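Local coordinates for protein beta-galactosidase (Bacteroides thetaiotaomicron, PDB 5MUJ) that probably hydrolyses glycosidic bonds in the plant pectin rhamnogalacturonan II, and binds an oligosaccharide from chain B of that polymer, at residues 170-173 against 179-182; 262-267 against 312-317; 273-278 against 284-289. All blocks are in the same frame, centred on the assembly; numbering follows the deposited sequence.

Contact 1. Residues 170-173 against 179-182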
# COMPACT_ATOMS: atom_id res chain seq x y z
N ALA A 170 9.67 -5.71 10.54
CA ALA A 170 9.87 -4.90 11.73
C ALA A 170 8.82 -5.18 12.75
O ALA A 170 7.76 -5.71 12.43
CB ALA A 170 9.89 -3.43 11.39
N SER A 171 9.12 -4.78 13.98
CA SER A 171 8.19 -4.96 15.07
C SER A 171 8.49 -4.01 16.20
O SER A 171 9.55 -3.41 16.25
CB SER A 171 8.24 -6.39 15.57
OG SER A 171 9.44 -6.68 16.26
N THR A 172 7.52 -3.85 17.09
CA THR A 172 7.73 -3.02 18.28
C THR A 172 6.89 -3.50 19.46
O THR A 172 5.80 -4.02 19.28
CB THR A 172 7.41 -1.53 18.02
OG1 THR A 172 7.87 -0.71 19.12
CG2 THR A 172 5.91 -1.30 17.77
N LYS A 173 7.46 -3.35 20.67
CA LYS A 173 6.73 -3.52 21.91
C LYS A 173 6.24 -2.15 22.42
O LYS A 173 5.59 -2.06 23.48
CB LYS A 173 7.59 -4.23 22.96
CG LYS A 173 7.62 -5.74 22.76
CD LYS A 173 8.22 -6.48 23.95
CE LYS A 173 8.11 -7.99 23.78
NZ LYS A 173 6.72 -8.51 23.91
N ALA A 179 5.95 8.40 17.70
CA ALA A 179 7.00 8.41 16.70
C ALA A 179 8.24 7.92 17.42
O ALA A 179 9.00 8.73 17.95
CB ALA A 179 7.22 9.80 16.11
N HIS A 180 8.41 6.60 17.44
CA HIS A 180 9.61 5.93 17.92
C HIS A 180 10.00 4.91 16.86
O HIS A 180 9.18 4.51 16.03
CB HIS A 180 9.34 5.25 19.26
CG HIS A 180 8.51 4.00 19.15
ND1 HIS A 180 7.15 4.03 18.94
CD2 HIS A 180 8.86 2.70 19.19
CE1 HIS A 180 6.69 2.79 18.87
NE2 HIS A 180 7.72 1.96 19.01
N GLU A 181 11.25 4.49 16.94
CA GLU A 181 11.83 3.54 15.95
C GLU A 181 11.39 2.10 16.24
O GLU A 181 11.60 1.57 17.32
CB GLU A 181 13.36 3.63 15.89
CG GLU A 181 13.99 2.95 14.66
CD GLU A 181 13.95 3.78 13.39
OE1 GLU A 181 13.50 4.95 13.38
OE2 GLU A 181 14.42 3.30 12.35
N TRP A 182 10.79 1.47 15.24
CA TRP A 182 10.45 0.07 15.34
C TRP A 182 11.75 -0.74 15.05
O TRP A 182 12.66 -0.23 14.45
CB TRP A 182 9.35 -0.27 14.31
CG TRP A 182 7.99 0.34 14.57
CD1 TRP A 182 7.71 1.60 14.99
CD2 TRP A 182 6.75 -0.34 14.43
NE1 TRP A 182 6.36 1.76 15.06
CE2 TRP A 182 5.73 0.59 14.74
CE3 TRP A 182 6.39 -1.64 14.02
CZ2 TRP A 182 4.38 0.25 14.70
CZ3 TRP A 182 5.05 -1.97 13.97
CH2 TRP A 182 4.06 -1.04 14.32
O HOH W 1 10.79 -0.73 18.76

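Contact 2. Residues 262-267 against 312-317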
# COMPACT_ATOMS: atom_id res chain seq x y z
N PHE A 262 -2.95 -12.37 -9.06
CA PHE A 262 -3.69 -11.28 -9.67
C PHE A 262 -2.76 -10.41 -10.48
O PHE A 262 -1.78 -9.92 -9.97
CB PHE A 262 -4.35 -10.43 -8.59
CG PHE A 262 -5.36 -9.46 -9.12
CD1 PHE A 262 -6.43 -9.86 -9.91
CD2 PHE A 262 -5.26 -8.13 -8.76
CE1 PHE A 262 -7.36 -8.95 -10.38
CE2 PHE A 262 -6.17 -7.22 -9.23
CZ PHE A 262 -7.23 -7.62 -10.04
N ALA A 263 -3.09 -10.25 -11.76
CA ALA A 263 -2.26 -9.53 -12.69
C ALA A 263 -3.12 -9.04 -13.83
O ALA A 263 -4.18 -9.59 -14.10
CB ALA A 263 -1.18 -10.44 -13.24
N HIS A 264 -2.61 -8.02 -14.52
CA HIS A 264 -3.16 -7.56 -15.80
C HIS A 264 -2.06 -7.53 -16.85
O HIS A 264 -1.12 -6.76 -16.75
CB HIS A 264 -3.77 -6.18 -15.59
CG HIS A 264 -4.89 -6.19 -14.61
ND1 HIS A 264 -4.72 -5.87 -13.28
CD2 HIS A 264 -6.21 -6.49 -14.76
CE1 HIS A 264 -5.89 -5.97 -12.66
NE2 HIS A 264 -6.80 -6.34 -13.54
N GLU A 265 -2.16 -8.39 -17.86
CA GLU A 265 -1.06 -8.56 -18.77
C GLU A 265 -1.06 -7.61 -19.95
O GLU A 265 -1.72 -7.84 -20.97
CB GLU A 265 -1.03 -9.99 -19.29
CG GLU A 265 -0.81 -11.04 -18.24
CD GLU A 265 0.57 -10.95 -17.60
OE1 GLU A 265 1.52 -10.40 -18.21
OE2 GLU A 265 0.70 -11.38 -16.44
N ALA A 266 -0.26 -6.55 -19.81
CA ALA A 266 0.17 -5.73 -20.94
C ALA A 266 1.60 -5.23 -20.63
O ALA A 266 2.07 -5.32 -19.48
CB ALA A 266 -0.79 -4.56 -21.15
N ASP A 267 2.25 -4.69 -21.66
CA ASP A 267 3.62 -4.22 -21.56
C ASP A 267 3.78 -3.09 -20.55
O ASP A 267 3.28 -1.95 -20.74
CB ASP A 267 4.12 -3.75 -22.93
CG ASP A 267 5.58 -3.31 -22.91
OD1 ASP A 267 6.29 -3.55 -21.90
OD2 ASP A 267 6.04 -2.75 -23.93
N TRP A 312 -9.53 -14.16 -8.18
CA TRP A 312 -10.02 -12.79 -7.97
C TRP A 312 -10.87 -12.38 -9.14
O TRP A 312 -10.47 -12.55 -10.27
CB TRP A 312 -8.81 -11.87 -7.81
CG TRP A 312 -8.17 -12.09 -6.47
CD1 TRP A 312 -7.11 -12.90 -6.19
CD2 TRP A 312 -8.59 -11.54 -5.19
NE1 TRP A 312 -6.86 -12.92 -4.83
CE2 TRP A 312 -7.72 -12.05 -4.20
CE3 TRP A 312 -9.61 -10.65 -4.79
CZ2 TRP A 312 -7.85 -11.74 -2.84
CZ3 TRP A 312 -9.74 -10.31 -3.43
CH2 TRP A 312 -8.86 -10.85 -2.47
N THR A 313 -12.06 -11.84 -8.86
CA THR A 313 -12.95 -11.33 -9.91
C THR A 313 -12.76 -9.82 -9.91
O THR A 313 -12.91 -9.18 -8.86
CB THR A 313 -14.42 -11.66 -9.60
OG1 THR A 313 -14.61 -13.08 -9.52
CG2 THR A 313 -15.35 -11.07 -10.66
N ASP A 314 -12.45 -9.26 -11.06
CA ASP A 314 -12.15 -7.83 -11.22
C ASP A 314 -13.45 -7.05 -11.37
O ASP A 314 -14.35 -7.50 -12.04
CB ASP A 314 -11.26 -7.66 -12.46
CG ASP A 314 -10.27 -6.52 -12.38
OD1 ASP A 314 -10.21 -5.77 -11.39
OD2 ASP A 314 -9.50 -6.40 -13.38
N TRP A 315 -13.58 -5.88 -10.73
CA TRP A 315 -14.69 -5.00 -11.01
C TRP A 315 -14.84 -4.63 -12.48
O TRP A 315 -13.90 -4.20 -13.10
CB TRP A 315 -14.49 -3.72 -10.18
CG TRP A 315 -15.52 -2.59 -10.36
CD1 TRP A 315 -15.22 -1.27 -10.51
CD2 TRP A 315 -16.96 -2.68 -10.41
NE1 TRP A 315 -16.37 -0.53 -10.61
CE2 TRP A 315 -17.44 -1.35 -10.57
CE3 TRP A 315 -17.88 -3.72 -10.34
CZ2 TRP A 315 -18.82 -1.05 -10.66
CZ3 TRP A 315 -19.22 -3.43 -10.44
CH2 TRP A 315 -19.69 -2.09 -10.57
N HIS A 316 -16.07 -4.65 -12.99
CA HIS A 316 -16.31 -4.41 -14.42
C HIS A 316 -16.83 -3.01 -14.76
O HIS A 316 -17.16 -2.73 -15.91
CB HIS A 316 -17.26 -5.47 -14.97
CG HIS A 316 -18.54 -5.57 -14.20
ND1 HIS A 316 -19.72 -5.00 -14.64
CD2 HIS A 316 -18.83 -6.15 -13.02
CE1 HIS A 316 -20.66 -5.23 -13.75
NE2 HIS A 316 -20.16 -5.95 -12.78
N GLY A 317 -16.84 -2.13 -13.76
CA GLY A 317 -17.47 -0.79 -13.86
C GLY A 317 -16.44 0.29 -13.68
O GLY A 317 -15.25 0.02 -13.71

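Contact 3. Residues 273-278 against 284-289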
# COMPACT_ATOMS: atom_id res chain seq x y z
N ASP A 273 -0.19 -2.71 -4.81
CA ASP A 273 -0.63 -2.27 -3.50
C ASP A 273 -1.98 -2.84 -3.10
O ASP A 273 -2.92 -2.13 -2.78
CB ASP A 273 -0.55 -0.73 -3.38
CG ASP A 273 0.90 -0.21 -3.45
OD1 ASP A 273 1.79 -0.92 -4.00
OD2 ASP A 273 1.17 0.89 -2.91
N ALA A 274 -2.04 -4.16 -3.06
CA ALA A 274 -3.20 -4.88 -2.62
C ALA A 274 -3.48 -4.58 -1.15
O ALA A 274 -2.59 -4.69 -0.30
CB ALA A 274 -3.05 -6.38 -2.86
N HIS A 275 -4.74 -4.22 -0.91
CA HIS A 275 -5.29 -3.85 0.41
C HIS A 275 -6.61 -4.59 0.53
O HIS A 275 -7.56 -4.29 -0.17
CB HIS A 275 -5.44 -2.31 0.52
CG HIS A 275 -6.32 -1.82 1.64
ND1 HIS A 275 -6.11 -2.14 2.97
CD2 HIS A 275 -7.40 -1.00 1.62
CE1 HIS A 275 -7.03 -1.54 3.72
NE2 HIS A 275 -7.83 -0.85 2.92
N ILE A 276 -6.64 -5.58 1.42
CA ILE A 276 -7.75 -6.54 1.56
C ILE A 276 -8.57 -6.30 2.84
O ILE A 276 -8.01 -6.20 3.93
CB ILE A 276 -7.24 -8.00 1.55
CG1 ILE A 276 -6.47 -8.24 0.26
CG2 ILE A 276 -8.42 -8.99 1.67
CD1 ILE A 276 -5.96 -9.64 0.10
N GLN A 277 -9.89 -6.21 2.67
CA GLN A 277 -10.83 -6.23 3.79
C GLN A 277 -11.87 -7.32 3.57
O GLN A 277 -12.14 -7.71 2.45
CB GLN A 277 -11.48 -4.86 3.93
CG GLN A 277 -10.45 -3.84 4.39
CD GLN A 277 -11.04 -2.53 4.77
OE1 GLN A 277 -11.97 -2.47 5.60
NE2 GLN A 277 -10.51 -1.46 4.18
N LYS A 278 -12.40 -7.84 4.67
CA LYS A 278 -13.39 -8.90 4.62
C LYS A 278 -14.75 -8.24 4.88
O LYS A 278 -14.91 -7.50 5.85
CB LYS A 278 -13.08 -9.96 5.66
CG LYS A 278 -13.68 -11.32 5.32
CD LYS A 278 -13.48 -12.33 6.45
CE LYS A 278 -14.53 -13.42 6.42
NZ LYS A 278 -14.11 -14.58 7.24
N VAL A 284 -12.53 -8.29 -0.31
CA VAL A 284 -12.42 -7.24 -1.28
C VAL A 284 -10.98 -6.74 -1.32
O VAL A 284 -10.43 -6.36 -0.29
CB VAL A 284 -13.36 -6.07 -0.92
CG1 VAL A 284 -13.23 -4.93 -1.93
CG2 VAL A 284 -14.77 -6.62 -0.88
N MSE A 285 -10.37 -6.76 -2.50
CA MSE A 285 -9.05 -6.24 -2.67
C MSE A 285 -9.18 -4.92 -3.35
O MSE A 285 -9.57 -4.83 -4.51
CB MSE A 285 -8.20 -7.17 -3.56
CG MSE A 285 -6.80 -6.64 -3.74
SE MSE A 285 -5.93 -7.47 -5.28
CE MSE A 285 -5.60 -9.21 -4.46
N PHE A 286 -8.79 -3.88 -2.61
CA PHE A 286 -8.53 -2.57 -3.20
C PHE A 286 -7.13 -2.65 -3.77
O PHE A 286 -6.21 -3.13 -3.09
CB PHE A 286 -8.64 -1.48 -2.12
CG PHE A 286 -10.00 -1.38 -1.52
CD1 PHE A 286 -11.02 -0.76 -2.22
CD2 PHE A 286 -10.30 -1.99 -0.30
CE1 PHE A 286 -12.29 -0.64 -1.65
CE2 PHE A 286 -11.57 -1.90 0.23
CZ PHE A 286 -12.58 -1.27 -0.49
N TYR A 287 -6.97 -2.19 -5.00
CA TYR A 287 -5.65 -2.19 -5.67
C TYR A 287 -5.53 -1.02 -6.62
O TYR A 287 -6.56 -0.43 -7.03
CB TYR A 287 -5.44 -3.54 -6.38
CG TYR A 287 -6.20 -3.71 -7.66
CD1 TYR A 287 -5.61 -3.34 -8.88
CD2 TYR A 287 -7.47 -4.27 -7.67
CE1 TYR A 287 -6.31 -3.51 -10.08
CE2 TYR A 287 -8.17 -4.45 -8.86
CZ TYR A 287 -7.56 -4.06 -10.06
OH TYR A 287 -8.26 -4.23 -11.23
N PHE A 288 -4.31 -0.67 -6.99
CA PHE A 288 -4.05 0.31 -8.04
C PHE A 288 -3.47 -0.37 -9.26
O PHE A 288 -2.81 -1.46 -9.19
CB PHE A 288 -3.13 1.48 -7.66
CG PHE A 288 -1.63 1.28 -7.88
CD1 PHE A 288 -0.84 0.60 -6.92
CD2 PHE A 288 -0.97 1.83 -8.98
CE1 PHE A 288 0.51 0.48 -7.07
CE2 PHE A 288 0.43 1.62 -9.18
CZ PHE A 288 1.15 0.98 -8.21
N SER A 289 -3.68 0.30 -10.38
CA SER A 289 -3.03 -0.08 -11.61
C SER A 289 -2.48 1.15 -12.29
O SER A 289 -3.00 2.25 -12.11
CB SER A 289 -4.02 -0.81 -12.52
OG SER A 289 -3.33 -1.41 -13.62

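Contact 1. Residues 170-173 against 179-182
T172 is wedged against two rings at once, its methyl on W182 and its hydroxyl on H180. The tight part is the methyl: CG2 of T172 sits 3.5 Å from the centroid of the six-membered ring of W182, only 10° off the ring normal, a CH-pi contact pressed squarely over the face. Farther back along the strand, CB of A170 approaches CB of W182 more loosely, at 4.3 Å. The other branch of T172, OG1, is swung anti to the backbone N (chi1 -169°) and meets NE2 of H180 at 2.7 Å, in the plane of the imidazole. This side is the wetter one: H180 is partly exposed, and a water 2.9 Å from OG1 of T172 donates to the carbonyl O of E181, linking the two. G174 N also bonds OG1 of T172, while OG1 of T178 bonds ND1 of H180. The indole lies between two sheets, touching H146 and M148 of strand 146-153 and V109 of strand 104-110. An alanine in place of W182 would probably leave the methyl of T172 without the ring face it rests on and open a gap against M148 and V109. S171, for its part, pairs through its backbone with E183 of strand 183-184.

Contact 2. Residues 262-267 against 312-317
H264 and D314 reach for each other through their first torsions: CG of H264 stands beside its own backbone N (chi1 -62°), and D314 is turned to -148°, short of fully anti, which brings the carboxylate round to the imidazole. The two side chains come from opposite directions. NE2 of H264 donates to OD2 of D314 over 2.7 Å, with 163° at the hydrogen, so the bond is nearly straight. It leaves close to the ring plane but arrives well above the carboxylate plane. ND1 of H264 is bonded to T271 OG1, and with both nitrogens bonded, the imidazole is probably held against flipping. The second oxygen of D314, OD1, is taken by the hydroxyl of Y287, giving the carboxylate a separate partner on each oxygen. F262 packs against the same carboxylate: its CZ comes edge-on to OD1 of D314 at 3.8 Å, ring and carboxylate almost perpendicular. Its CD1 touches CB of W312, also at 3.8 Å, and the Phe and Trp rings themselves meet obliquely. F262 further packs edge-to-face on Y287. This His-carboxylate hydrogen bond ties the loop between strands 254-255 and 270-279, which connects two successive blades, to 313-314, the outermost strand of the following blade, in the five-bladed beta-propeller built from five four-stranded antiparallel sheets.

Contact 3. Residues 273-278 against 284-289
H275 and F286 face each other as an antiparallel hydrogen-bonded pair, and their backbones give the first two bonds: H275 N to F286 O and F286 N to H275 O, each 2.8 Å. Two residues on, Q277 N donates to V284 O at 3.0 Å, and V284 N returns to Q277 O at 2.8 Å in an almost perfectly straight bond. Between these pairs, CA-H...O contacts add to the backbone grip, the shortest from I276 CA to V284 O at 3.3 Å. Apolar contacts occupy the face with I276 and M285, a selenomethionine, whose CG lies 3.9 Å from CB of A274. On the face with H275, Q277, V284 and F286, the aromatic pair lies side by side: CD2 of H275 is 3.6 Å from CD2 of F286, but the rings are slid apart and barely overlap. Q277 lies beyond them, its amide bonded to Y137 OH and to V337 O. At the other end a polar-aromatic contact takes over, with OD1 of D273 at the edge of the F288 ring, 3.6 Å from CE1, carboxylate and ring planes nearly perpendicular. The whole is a beta hairpin made of the first two strands of a propeller blade, near the centre of the chain, and the side chain of F288, toward one end of it, lies about 4 Å from a bound rhamnose.

In the fold
Contact 3 is wholly buried, its centre about 8 Å from the centre of the chain, and it is held mainly by strand-to-strand backbone bonds. Contacts 1 and 2 have their centres farther out, about 19 and 18 Å from that of the chain and on opposite sides of it; contact 1, though peripheral, is largely buried, while contact 2 is only partly so. In both, a loop meets a strand, and side chains do the work: a methyl on an indole with a threonine-histidine bond in contact 1, a histidine-carboxylate bond in contact 2. Contacts 2 and 3 share one sheet and touch, contact 3 being nested along the chain inside the loop closed by contact 2. Contact 1 belongs to a different sheet, its nearest atoms about 15 Å from contact 3.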